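Local coordinates for protein A-adding tRNA nucleotidyltransferase (Aquifex aeolicus, PDB 4WBY) that adds the terminal adenosine to tRNAs that end in CC, using ATP and magnesium to complete their CCA terminus, at residues V43-F48 with K84-F89; H65-H70 with L80-L85; A27-G32 with I127-E132; G52-L57 with F89-R94. All coordinates share one frame; numbering follows the deposited sequence. Where two conformers were deposited one is given.

Contact 1 (V43-F48 with K84-F89); sequences VWDVDF and KLKLEF
F48 and F89 lie side by side on neighbouring parallel strands, their side chains running the same way. Each ring carbon CG stands anti to its own carbonyl carbon (chi1 -68° in both), and this shared chi1, with nearly equal chi2, leaves the planes within 4° of parallel. The rings are slid apart, centroids 4.8 Å from each other, so they overlap little: F48 CD1 sits over one face of F89, 3.6 Å from F89 CE2. In its own plane the F48 ring meets E88 O at an edge. With an alanine at F48, that face of F89 would probably lose its cover and L87 CD2 a neighbour, opening a gap on the buried side of the sheet. V46 fills the next place there, its CB 3.9 Å from L87 CD2; W44 ends the row by setting CE3 against K84 CB and L85 CD2, while its NE1 bonds to E42.

Four backbone bonds join W44, V46 and F48 to K86 and E88, among them V46 N to K86 O at 2.9 Å. The other face is polar. D45 OD1 rests on K86 CB at 3.6 Å, and a water links D45 OD2 to K86 NZ. D47 OD1 comes within 3.5 Å of E88 CB; the two carboxylates are stacked although alike in charge, and E88 OE1 is also bonded to H79. Aspartates suit D45 and D47 because their carboxylates, on one face of the sheet, are probably magnesium ligands.

Strand 77-82 lies beyond 85-91, and strand 26-30 beyond 45-51; helices 7-22 and 54-65 pack on F89, while D47 touches V33 of helix 32-38.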
loop_
_atom_site.group_PDB
_atom_site.type_symbol
_atom_site.label_atom_id
_atom_site.label_comp_id
_atom_site.label_asym_id
_atom_site.label_seq_id
_atom_site.Cartn_x
_atom_site.Cartn_y
_atom_site.Cartn_z
ATOM N N VAL A 43 14.299 -2.041 9.182
ATOM C CA VAL A 43 13.757 -0.696 9.024
ATOM C C VAL A 43 14.829 0.306 8.589
ATOM O O VAL A 43 15.904 0.390 9.189
ATOM C CB VAL A 43 13.098 -0.212 10.329
ATOM C CG1 VAL A 43 11.819 -0.979 10.591
ATOM C CG2 VAL A 43 14.035 -0.428 11.479
ATOM N N TRP A 44 14.535 1.059 7.533
ATOM C CA TRP A 44 15.469 2.069 7.047
ATOM C C TRP A 44 14.907 3.473 7.114
ATOM O O TRP A 44 15.632 4.442 6.883
ATOM C CB TRP A 44 15.899 1.748 5.615
ATOM C CG TRP A 44 16.734 0.525 5.574
ATOM C CD1 TRP A 44 16.329 -0.739 5.248
ATOM C CD2 TRP A 44 18.115 0.427 5.932
ATOM N NE1 TRP A 44 17.383 -1.613 5.362
ATOM C CE2 TRP A 44 18.491 -0.921 5.777
ATOM C CE3 TRP A 44 19.074 1.353 6.353
ATOM C CZ2 TRP A 44 19.786 -1.368 6.037
ATOM C CZ3 TRP A 44 20.359 0.910 6.607
ATOM C CH2 TRP A 44 20.704 -0.437 6.447
ATOM N N ASP A 45 13.621 3.573 7.430
ATOM C CA ASP A 45 12.941 4.847 7.586
ATOM C C ASP A 45 12.628 5.010 9.063
ATOM O O ASP A 45 11.781 4.300 9.602
ATOM C CB ASP A 45 11.656 4.901 6.745
ATOM C CG ASP A 45 11.921 4.935 5.241
ATOM O OD1 ASP A 45 13.063 4.676 4.805
ATOM O OD2 ASP A 45 10.967 5.209 4.486
ATOM N N VAL A 46 13.332 5.920 9.726
ATOM C CA VAL A 46 13.193 6.080 11.161
ATOM C C VAL A 46 12.586 7.430 11.502
ATOM O O VAL A 46 13.071 8.471 11.040
ATOM C CB VAL A 46 14.555 5.935 11.872
ATOM C CG1 VAL A 46 14.391 5.910 13.394
ATOM C CG2 VAL A 46 15.273 4.680 11.397
ATOM N N ASP A 47 11.529 7.396 12.315
ATOM C CA ASP A 47 10.827 8.598 12.751
ATOM C C ASP A 47 11.139 8.895 14.208
ATOM O O ASP A 47 11.029 8.012 15.064
ATOM C CB ASP A 47 9.316 8.444 12.569
ATOM C CG ASP A 47 8.925 8.169 11.135
ATOM O OD1 ASP A 47 9.645 8.622 10.219
ATOM O OD2 ASP A 47 7.886 7.497 10.928
ATOM N N PHE A 48 11.552 10.129 14.475
ATOM C CA PHE A 48 11.816 10.590 15.835
ATOM C C PHE A 48 10.833 11.657 16.260
ATOM O O PHE A 48 10.434 12.496 15.448
ATOM C CB PHE A 48 13.221 11.187 15.970
ATOM C CG PHE A 48 14.337 10.206 15.822
ATOM C CD1 PHE A 48 14.874 9.927 14.575
ATOM C CD2 PHE A 48 14.902 9.606 16.942
ATOM C CE1 PHE A 48 15.933 9.038 14.436
ATOM C CE2 PHE A 48 15.964 8.720 16.806
ATOM C CZ PHE A 48 16.482 8.442 15.551
ATOM N N LYS A 84 21.857 4.985 3.957
ATOM C CA LYS A 84 20.596 4.359 3.567
ATOM C C LYS A 84 19.423 4.723 4.483
ATOM O O LYS A 84 18.277 4.336 4.222
ATOM C CB LYS A 84 20.766 2.838 3.535
ATOM C CG LYS A 84 21.739 2.352 2.477
ATOM C CD LYS A 84 21.165 2.549 1.088
ATOM C CE LYS A 84 22.117 2.044 0.013
ATOM N NZ LYS A 84 21.511 2.134 -1.342
ATOM N N LEU A 85 19.702 5.454 5.557
ATOM C CA LEU A 85 18.671 5.812 6.538
ATOM C C LEU A 85 17.924 7.095 6.197
ATOM O O LEU A 85 18.528 8.161 6.097
ATOM C CB LEU A 85 19.289 5.979 7.921
ATOM C CG LEU A 85 19.779 4.720 8.612
ATOM C CD1 LEU A 85 20.558 5.124 9.857
ATOM C CD2 LEU A 85 18.600 3.834 8.976
ATOM N N LYS A 86 16.610 6.999 6.055
ATOM C CA LYS A 86 15.776 8.184 5.891
ATOM C C LYS A 86 15.215 8.559 7.248
ATOM O O LYS A 86 14.517 7.755 7.878
ATOM C CB LYS A 86 14.649 7.939 4.885
ATOM C CG LYS A 86 15.169 7.719 3.475
ATOM C CD LYS A 86 14.033 7.467 2.494
ATOM C CE LYS A 86 13.121 8.678 2.387
ATOM N NZ LYS A 86 12.071 8.503 1.345
ATOM N N LEU A 87 15.528 9.770 7.696
ATOM C CA LEU A 87 15.173 10.220 9.030
ATOM C C LEU A 87 14.146 11.346 9.014
ATOM O O LEU A 87 14.237 12.288 8.220
ATOM C CB LEU A 87 16.426 10.686 9.778
ATOM C CG LEU A 87 17.606 9.715 9.785
ATOM C CD1 LEU A 87 18.813 10.393 10.414
ATOM C CD2 LEU A 87 17.263 8.412 10.507
ATOM N N GLU A 88 13.174 11.250 9.909
ATOM C CA GLU A 88 12.242 12.338 10.154
ATOM C C GLU A 88 12.320 12.727 11.620
ATOM O O GLU A 88 12.356 11.856 12.489
ATOM C CB GLU A 88 10.812 11.940 9.799
ATOM C CG GLU A 88 9.796 12.972 10.248
ATOM C CD GLU A 88 8.372 12.491 10.105
ATOM O OE1 GLU A 88 7.932 12.305 8.952
ATOM O OE2 GLU A 88 7.695 12.299 11.143
ATOM N N PHE A 89 12.346 14.030 11.884
ATOM C CA PHE A 89 12.318 14.568 13.235
ATOM C C PHE A 89 11.108 15.472 13.381
ATOM O O PHE A 89 10.939 16.407 12.604
ATOM C CB PHE A 89 13.603 15.343 13.542
ATOM C CG PHE A 89 14.808 14.473 13.624
ATOM C CD1 PHE A 89 15.504 14.119 12.480
ATOM C CD2 PHE A 89 15.233 13.977 14.845
ATOM C CE1 PHE A 89 16.606 13.297 12.560
ATOM C CE2 PHE A 89 16.330 13.148 14.927
ATOM C CZ PHE A 89 17.020 12.816 13.788
HETATM O O HOH W 1 15.789 4.628 3.415
HETATM O O HOH W 2 10.671 5.710 1.970
HETATM O O HOH W 3 11.590 8.389 8.081
HETATM O O HOH W 4 8.446 9.278 8.060
HETATM O O HOH W 5 8.276 11.589 13.717
#

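Contact 2 (H65-H70 with L80-L85); sequences HGVNVH and LKIGKL
I82 lays its CD1 over one face of the H65 imidazole in a CH-pi contact, at the point where helix 54-65 gives way to the antiparallel beta hairpin of strands 69-72 and 77-82. The methyl stands 3.8 Å from the ring centroid, only 19° off the ring normal, while I82 CG2 approaches H65 ND1 at 3.7 Å. The ring's far nitrogen, NE2, is hydrogen-bonded to E15 of helix 7-22, which fixes its rotation. A serine in place of H65 would probably leave I82 CD1 without the ring it rests on and E15 without this partner.

Next to this pair the apolar packing continues through V67, whose CG2 meets L80 CD1 at 3.8 Å. V67 CG1 lies instead against the backbone, 3.4 Å from K81 O. L80 has CG between its backbone N and carbonyl carbon (chi1 59°), the crowded position, and from there its two methyls part, CD1 going to V67 and CD2 to V69. G66, with positive phi, closes the helix in a Schellman motif and lets the chain turn into the hairpin. I82 to L85 make a type II' turn that takes strand 77-82 into strand 85-91, with glycine at G83, where phi is again positive.

The solvent side is looser. N68 and K81 are exposed, and their backbones are joined through a water, which donates to N68 O at 2.6 Å and accepts from K81 N at 2.9 Å.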
loop_
_atom_site.group_PDB
_atom_site.type_symbol
_atom_site.label_atom_id
_atom_site.label_comp_id
_atom_site.label_asym_id
_atom_site.label_seq_id
_atom_site.Cartn_x
_atom_site.Cartn_y
_atom_site.Cartn_z
ATOM N N HIS A 65 26.955 15.334 9.892
ATOM C CA HIS A 65 27.091 14.301 8.867
ATOM C C HIS A 65 27.280 14.851 7.454
ATOM O O HIS A 65 27.442 14.082 6.507
ATOM C CB HIS A 65 25.886 13.364 8.923
ATOM C CG HIS A 65 25.945 12.423 10.080
ATOM N ND1 HIS A 65 26.498 11.164 9.982
ATOM C CD2 HIS A 65 25.586 12.578 11.380
ATOM C CE1 HIS A 65 26.444 10.571 11.162
ATOM N NE2 HIS A 65 25.903 11.411 12.027
ATOM N N GLY A 66 27.295 16.176 7.321
ATOM C CA GLY A 66 27.480 16.807 6.026
ATOM C C GLY A 66 26.376 16.511 5.025
ATOM O O GLY A 66 26.649 16.385 3.825
ATOM N N VAL A 67 25.130 16.403 5.494
ATOM C CA VAL A 67 24.011 16.140 4.583
ATOM C C VAL A 67 23.015 17.290 4.533
ATOM O O VAL A 67 22.909 18.082 5.472
ATOM C CB VAL A 67 23.244 14.840 4.957
ATOM C CG1 VAL A 67 24.172 13.631 4.858
ATOM C CG2 VAL A 67 22.584 14.946 6.344
ATOM N N ASN A 68 22.270 17.360 3.431
ATOM C CA ASN A 68 21.186 18.322 3.294
ATOM C C ASN A 68 20.085 17.991 4.294
ATOM O O ASN A 68 19.901 16.828 4.681
ATOM C CB ASN A 68 20.638 18.320 1.860
ATOM C CG ASN A 68 19.787 19.554 1.540
ATOM O OD1 ASN A 68 19.936 20.605 2.158
ATOM N ND2 ASN A 68 18.885 19.419 0.565
ATOM N N VAL A 69 19.367 19.019 4.727
ATOM C CA VAL A 69 18.209 18.822 5.583
ATOM C C VAL A 69 17.056 19.671 5.042
ATOM O O VAL A 69 17.269 20.759 4.487
ATOM C CB VAL A 69 18.539 19.155 7.067
ATOM C CG1 VAL A 69 19.172 20.533 7.191
ATOM C CG2 VAL A 69 17.302 19.024 7.949
ATOM N N HIS A 70 15.848 19.125 5.145
ATOM C CA HIS A 70 14.629 19.787 4.702
ATOM C C HIS A 70 13.760 20.166 5.880
ATOM O O HIS A 70 13.070 19.308 6.422
ATOM C CB HIS A 70 13.798 18.865 3.802
ATOM C CG HIS A 70 14.290 18.750 2.394
ATOM N ND1 HIS A 70 13.730 17.868 1.493
ATOM C CD2 HIS A 70 15.260 19.411 1.720
ATOM C CE1 HIS A 70 14.343 17.984 0.329
ATOM N NE2 HIS A 70 15.278 18.910 0.441
ATOM N N LEU A 80 15.935 14.324 6.697
ATOM C CA LEU A 80 17.268 14.192 6.115
ATOM C C LEU A 80 17.570 12.721 5.893
ATOM O O LEU A 80 16.874 11.845 6.411
ATOM C CB LEU A 80 18.339 14.838 7.003
ATOM C CG LEU A 80 18.445 14.272 8.416
ATOM C CD1 LEU A 80 19.882 14.253 8.910
ATOM C CD2 LEU A 80 17.587 15.094 9.364
ATOM N N LYS A 81 18.589 12.456 5.091
ATOM C CA LYS A 81 19.001 11.098 4.795
ATOM C C LYS A 81 20.479 10.964 5.131
ATOM O O LYS A 81 21.279 11.821 4.765
ATOM C CB LYS A 81 18.742 10.761 3.324
ATOM C CG LYS A 81 18.964 9.292 2.972
ATOM C CD LYS A 81 18.541 8.975 1.540
ATOM C CE LYS A 81 18.705 7.491 1.231
ATOM N NZ LYS A 81 18.232 7.133 -0.138
ATOM N N ILE A 82 20.834 9.903 5.842
ATOM C CA ILE A 82 22.227 9.609 6.134
ATOM C C ILE A 82 22.498 8.183 5.663
ATOM O O ILE A 82 21.950 7.227 6.210
ATOM C CB ILE A 82 22.554 9.757 7.637
ATOM C CG1 ILE A 82 22.338 11.201 8.093
ATOM C CG2 ILE A 82 24.002 9.361 7.898
ATOM C CD1 ILE A 82 22.486 11.402 9.596
ATOM N N GLY A 83 23.328 8.045 4.635
ATOM C CA GLY A 83 23.527 6.751 4.008
ATOM C C GLY A 83 22.177 6.212 3.557
ATOM O O GLY A 83 21.422 6.906 2.884
ATOM N N LYS A 84 21.857 4.985 3.957
ATOM C CA LYS A 84 20.596 4.359 3.567
ATOM C C LYS A 84 19.423 4.723 4.483
ATOM O O LYS A 84 18.277 4.336 4.222
ATOM C CB LYS A 84 20.766 2.838 3.535
ATOM C CG LYS A 84 21.739 2.352 2.477
ATOM C CD LYS A 84 21.165 2.549 1.088
ATOM C CE LYS A 84 22.117 2.044 0.013
ATOM N NZ LYS A 84 21.511 2.134 -1.342
ATOM N N LEU A 85 19.702 5.454 5.557
ATOM C CA LEU A 85 18.671 5.812 6.538
ATOM C C LEU A 85 17.924 7.095 6.197
ATOM O O LEU A 85 18.528 8.161 6.097
ATOM C CB LEU A 85 19.289 5.979 7.921
ATOM C CG LEU A 85 19.779 4.720 8.612
ATOM C CD1 LEU A 85 20.558 5.124 9.857
ATOM C CD2 LEU A 85 18.600 3.834 8.976
HETATM O O HOH W 6 19.616 14.546 3.376
#

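Contact 3 (A27-G32 with I127-E132); sequences AYIVGG and ISVNLE
Y28, on strand 26-30, meets N130 just past the end of the antiparallel strand 126-128, N130 bringing its amide nitrogen, ND2, over one face of the phenol ring. Followed outward, Y28 CB first passes 3.7 Å from I127 O. CD1 then comes near the backbone of S128, 3.8 Å from S128 CA, and CE1 reaches the amide nitrogen, 3.5 Å from N130 ND2. CZ stays close to the same nitrogen, and the hydroxyl at the tip goes beyond the contact to E51 and R26. Ring and amide planes are turned 73° against each other.

N130 is held from several sides. Its OD1 accepts A27 N at 2.9 Å, in the carbonyl plane on a lone pair. S128 OG accepts both N130 N, closing an ST turn, and N130 ND2, each at 3.0 Å; OG is anti to the S128 backbone N (chi1 176°), and it also bonds to D133. Asparagine suits the place because one short amide can accept from the A27 backbone N-H and donate to the S128 hydroxyl.

I29 and I127 form a hydrogen-bonded pair, with I127 N to I29 O at 2.8 Å; farther along, V129 N reaches A27 O only weakly. Behind them I29 CD1 packs on V129 CG1 at 3.8 Å, beta-branched residues filling the side of the sheet turned to helices 7-22 and 32-38.

Strand 26-30 lies between 45-51 and 126-128 in the mixed sheet. V129 rests on helix 7-22, I29 and I127 on V34 of helix 32-38, and the strand runs on to G31, the N-cap of that helix, and to G32, which binds ATP.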
loop_
_atom_site.group_PDB
_atom_site.type_symbol
_atom_site.label_atom_id
_atom_site.label_comp_id
_atom_site.label_asym_id
_atom_site.label_seq_id
_atom_site.Cartn_x
_atom_site.Cartn_y
_atom_site.Cartn_z
ATOM N N ALA A 27 14.535 12.892 23.094
ATOM C CA ALA A 27 14.169 12.360 21.788
ATOM C C ALA A 27 13.822 10.883 21.869
ATOM O O ALA A 27 14.359 10.145 22.712
ATOM C CB ALA A 27 15.301 12.577 20.782
ATOM N N TYR A 28 12.958 10.454 20.955
ATOM C CA TYR A 28 12.388 9.111 20.959
ATOM C C TYR A 28 12.151 8.626 19.542
ATOM O O TYR A 28 11.734 9.394 18.689
ATOM C CB TYR A 28 11.048 9.085 21.714
ATOM C CG TYR A 28 11.069 9.783 23.048
ATOM C CD1 TYR A 28 11.286 9.073 24.227
ATOM C CD2 TYR A 28 10.888 11.158 23.130
ATOM C CE1 TYR A 28 11.317 9.723 25.450
ATOM C CE2 TYR A 28 10.910 11.807 24.335
ATOM C CZ TYR A 28 11.112 11.093 25.493
ATOM O OH TYR A 28 11.127 11.774 26.685
ATOM N N ILE A 29 12.399 7.347 19.289
ATOM C CA ILE A 29 11.913 6.720 18.061
ATOM C C ILE A 29 10.437 6.419 18.295
ATOM O O ILE A 29 10.078 5.971 19.380
ATOM C CB ILE A 29 12.689 5.438 17.728
ATOM C CG1 ILE A 29 14.162 5.760 17.513
ATOM C CG2 ILE A 29 12.110 4.759 16.492
ATOM C CD1 ILE A 29 15.057 4.536 17.516
ATOM N N VAL A 30 9.572 6.693 17.317
ATOM C CA VAL A 30 8.124 6.591 17.559
ATOM C C VAL A 30 7.330 5.907 16.449
ATOM O O VAL A 30 7.713 5.941 15.281
ATOM C CB VAL A 30 7.466 7.971 17.758
ATOM C CG1 VAL A 30 8.090 8.718 18.927
ATOM C CG2 VAL A 30 7.547 8.782 16.474
ATOM N N GLY A 31 6.224 5.276 16.842
ATOM C CA GLY A 31 5.134 4.969 15.938
ATOM C C GLY A 31 5.251 3.674 15.173
ATOM O O GLY A 31 5.658 2.650 15.722
ATOM N N GLY A 32 4.907 3.731 13.891
ATOM C CA GLY A 32 4.954 2.558 13.032
ATOM C C GLY A 32 6.338 1.933 12.985
ATOM O O GLY A 32 6.475 0.722 12.857
ATOM N N ILE A 127 10.512 4.372 21.581
ATOM C CA ILE A 127 11.749 3.882 22.166
ATOM C C ILE A 127 12.588 5.079 22.566
ATOM O O ILE A 127 12.913 5.922 21.725
ATOM C CB ILE A 127 12.548 2.998 21.182
ATOM C CG1 ILE A 127 11.708 1.796 20.745
ATOM C CG2 ILE A 127 13.860 2.535 21.823
ATOM C CD1 ILE A 127 12.226 1.100 19.495
ATOM N N SER A 128 12.944 5.170 23.844
ATOM C CA SER A 128 13.825 6.248 24.270
ATOM C C SER A 128 15.220 6.078 23.678
ATOM O O SER A 128 15.786 4.991 23.730
ATOM C CB SER A 128 13.938 6.296 25.792
ATOM O OG SER A 128 14.871 7.300 26.158
ATOM N N VAL A 129 15.786 7.152 23.135
ATOM C CA VAL A 129 17.189 7.111 22.763
ATOM C C VAL A 129 17.977 8.039 23.681
ATOM O O VAL A 129 19.117 8.404 23.404
ATOM C CB VAL A 129 17.404 7.469 21.272
ATOM C CG1 VAL A 129 16.694 6.426 20.399
ATOM C CG2 VAL A 129 16.943 8.896 20.951
ATOM N N ASN A 130 17.366 8.398 24.801
ATOM C CA ASN A 130 18.009 9.314 25.730
ATOM C C ASN A 130 19.064 8.642 26.588
ATOM O O ASN A 130 19.077 7.423 26.729
ATOM C CB ASN A 130 16.947 9.992 26.586
ATOM C CG ASN A 130 15.972 10.748 25.736
ATOM O OD1 ASN A 130 16.330 11.767 25.140
ATOM N ND2 ASN A 130 14.748 10.223 25.612
ATOM N N LEU A 131 19.961 9.454 27.143
ATOM C CA LEU A 131 21.164 8.921 27.764
ATOM C C LEU A 131 20.884 8.031 28.963
ATOM O O LEU A 131 21.588 7.053 29.176
ATOM C CB LEU A 131 22.101 10.054 28.202
ATOM C CG LEU A 131 22.684 10.927 27.089
ATOM C CD1 LEU A 131 23.625 11.962 27.684
ATOM C CD2 LEU A 131 23.413 10.084 26.042
ATOM N N GLU A 132 19.858 8.358 29.744
ATOM C CA GLU A 132 19.711 7.688 31.036
ATOM C C GLU A 132 18.835 6.440 30.978
ATOM O O GLU A 132 18.840 5.637 31.913
ATOM C CB GLU A 132 19.164 8.661 32.081
ATOM C CG GLU A 132 17.657 8.700 32.194
ATOM C CD GLU A 132 16.996 9.500 31.093
ATOM O OE1 GLU A 132 17.716 10.147 30.296
ATOM O OE2 GLU A 132 15.744 9.477 31.029
#

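Contact 4 (G52-L57 with F89-R94); sequences GNAIEL and FATARR
Two torsions bring T91 and L57 to their partners. T91 has OG1 anti to its carbonyl carbon (chi1 -59°), facing A54 N, and L57 has CG anti to its backbone N (chi1 -169°), which carries CD2 to within 3.6 Å of F89 CE2. The T91 bond from A54 N is weak, at 3.4 Å; the hydroxyl has a stronger partner in G76 O. The threonine's methyl is used too, CG2 lying 3.3 Å from G52 O. A small residue suits A54, whose CB is pressed to 3.4 Å from A90 C, so that helix and strand come close.

N53 caps the helix: its OD1 accepts E56 N at 3.1 Å, the N-H coming in from well above the plane of the amide. Before it, G52 takes backbone angles at which a side chain would jam against the preceding carbonyl oxygen. A water joins G52 N to A92 O.

L57 also touches V16, I19 and A20 of helix 7-22, and V50 of strand 45-51. Through A54 and L57 the first turn of helix 54-65 packs against the end of strand 85-91, a helix-on-sheet packing of the alpha/beta head domain of the tRNA nucleotidyltransferase and poly(A) polymerase family.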
loop_
_atom_site.group_PDB
_atom_site.type_symbol
_atom_site.label_atom_id
_atom_site.label_comp_id
_atom_site.label_asym_id
_atom_site.label_seq_id
_atom_site.Cartn_x
_atom_site.Cartn_y
_atom_site.Cartn_z
ATOM N N GLY A 52 10.782 19.356 22.314
ATOM C CA GLY A 52 11.587 20.530 22.045
ATOM C C GLY A 52 11.738 20.742 20.550
ATOM O O GLY A 52 11.008 20.153 19.756
ATOM N N ASN A 53 12.690 21.584 20.163
ATOM C CA ASN A 53 12.823 21.987 18.769
ATOM C C ASN A 53 13.465 20.914 17.884
ATOM O O ASN A 53 14.693 20.838 17.765
ATOM C CB ASN A 53 13.620 23.290 18.686
ATOM C CG ASN A 53 13.489 23.965 17.336
ATOM O OD1 ASN A 53 13.378 23.299 16.309
ATOM N ND2 ASN A 53 13.499 25.294 17.331
ATOM N N ALA A 54 12.619 20.103 17.255
ATOM C CA ALA A 54 13.073 19.010 16.395
ATOM C C ALA A 54 13.884 19.493 15.200
ATOM O O ALA A 54 14.825 18.833 14.770
ATOM C CB ALA A 54 11.888 18.207 15.910
ATOM N N ILE A 55 13.508 20.636 14.651
ATOM C CA ILE A 55 14.217 21.159 13.493
ATOM C C ILE A 55 15.660 21.508 13.850
ATOM O O ILE A 55 16.583 21.194 13.098
ATOM C CB ILE A 55 13.492 22.379 12.910
ATOM C CG1 ILE A 55 12.141 21.929 12.345
ATOM C CG2 ILE A 55 14.333 23.051 11.823
ATOM C CD1 ILE A 55 11.272 23.050 11.798
ATOM N N GLU A 56 15.877 22.120 15.008
ATOM C CA GLU A 56 17.240 22.474 15.370
ATOM C C GLU A 56 18.071 21.227 15.684
ATOM O O GLU A 56 19.260 21.184 15.377
ATOM C CB GLU A 56 17.254 23.466 16.533
ATOM C CG GLU A 56 16.806 24.874 16.124
ATOM C CD GLU A 56 17.577 25.444 14.925
ATOM O OE1 GLU A 56 18.827 25.379 14.913
ATOM O OE2 GLU A 56 16.928 25.966 13.990
ATOM N N LEU A 57 17.450 20.200 16.258
ATOM C CA LEU A 57 18.175 18.956 16.495
ATOM C C LEU A 57 18.583 18.329 15.152
ATOM O O LEU A 57 19.732 17.918 14.964
ATOM C CB LEU A 57 17.331 17.975 17.323
ATOM C CG LEU A 57 18.061 16.741 17.863
ATOM C CD1 LEU A 57 17.330 16.218 19.075
ATOM C CD2 LEU A 57 18.182 15.630 16.833
ATOM N N PHE A 89 12.346 14.030 11.884
ATOM C CA PHE A 89 12.318 14.568 13.235
ATOM C C PHE A 89 11.108 15.472 13.381
ATOM O O PHE A 89 10.939 16.407 12.604
ATOM C CB PHE A 89 13.603 15.343 13.542
ATOM C CG PHE A 89 14.808 14.473 13.624
ATOM C CD1 PHE A 89 15.504 14.119 12.480
ATOM C CD2 PHE A 89 15.233 13.977 14.845
ATOM C CE1 PHE A 89 16.606 13.297 12.560
ATOM C CE2 PHE A 89 16.330 13.148 14.927
ATOM C CZ PHE A 89 17.020 12.816 13.788
ATOM N N ALA A 90 10.268 15.190 14.367
ATOM C CA ALA A 90 9.053 15.962 14.579
ATOM C C ALA A 90 8.986 16.456 16.008
ATOM O O ALA A 90 9.366 15.756 16.934
ATOM C CB ALA A 90 7.808 15.133 14.247
ATOM N N THR A 91 8.527 17.684 16.172
ATOM C CA THR A 91 8.289 18.245 17.489
ATOM C C THR A 91 7.051 17.581 18.093
ATOM O O THR A 91 6.033 17.436 17.417
ATOM C CB THR A 91 8.108 19.775 17.394
ATOM O OG1 THR A 91 9.289 20.363 16.827
ATOM C CG2 THR A 91 7.841 20.391 18.760
ATOM N N ALA A 92 7.137 17.166 19.355
ATOM C CA ALA A 92 5.974 16.599 20.055
ATOM C C ALA A 92 4.805 17.571 20.013
ATOM O O ALA A 92 4.979 18.746 20.315
ATOM C CB ALA A 92 6.326 16.269 21.505
ATOM N N ARG A 93 3.620 17.091 19.640
ATOM C CA ARG A 93 2.449 17.965 19.576
ATOM C C ARG A 93 1.187 17.269 20.075
ATOM O O ARG A 93 1.035 16.062 19.921
ATOM C CB ARG A 93 2.237 18.473 18.147
ATOM C CG ARG A 93 2.120 17.379 17.100
ATOM C CD ARG A 93 1.816 17.965 15.730
ATOM N NE ARG A 93 1.782 16.946 14.684
ATOM C CZ ARG A 93 0.692 16.274 14.326
ATOM N NH1 ARG A 93 -0.465 16.508 14.932
ATOM N NH2 ARG A 93 0.761 15.366 13.362
ATOM N N ARG A 94 0.286 18.036 20.678
ATOM C CA ARG A 94 -0.916 17.453 21.261
ATOM C C ARG A 94 -2.056 17.406 20.251
ATOM O O ARG A 94 -3.101 16.815 20.518
ATOM C CB ARG A 94 -1.338 18.229 22.513
ATOM C CG ARG A 94 -1.502 19.719 22.313
ATOM C CD ARG A 94 -2.038 20.371 23.576
ATOM N NE ARG A 94 -1.202 20.083 24.739
ATOM C CZ ARG A 94 -0.157 20.819 25.104
ATOM N NH1 ARG A 94 0.175 21.888 24.397
ATOM N NH2 ARG A 94 0.553 20.489 26.175
HETATM O O HOH W 7 7.636 19.652 21.872
#

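All four contacts belong to one mixed sheet and its helices in the head domain. Contact 1 lies in the middle: it shares K84 and L85 with contact 2 and F89 with contact 4, and it meets contact 3 through D47 O and V30 N, 3.0 Å apart. L87 N and L80 O, 2.8 Å apart, tie it to contact 2, whose centre is about 10 Å away. Contacts 2 and 3 are farther apart, their nearest atoms about 9 Å from each other. The probable magnesium site, D45 and D47, is in contact 1; G32 of contact 3 belongs to the ATP site, as does V33. The side chain of D47 is about 4 Å from that of V33.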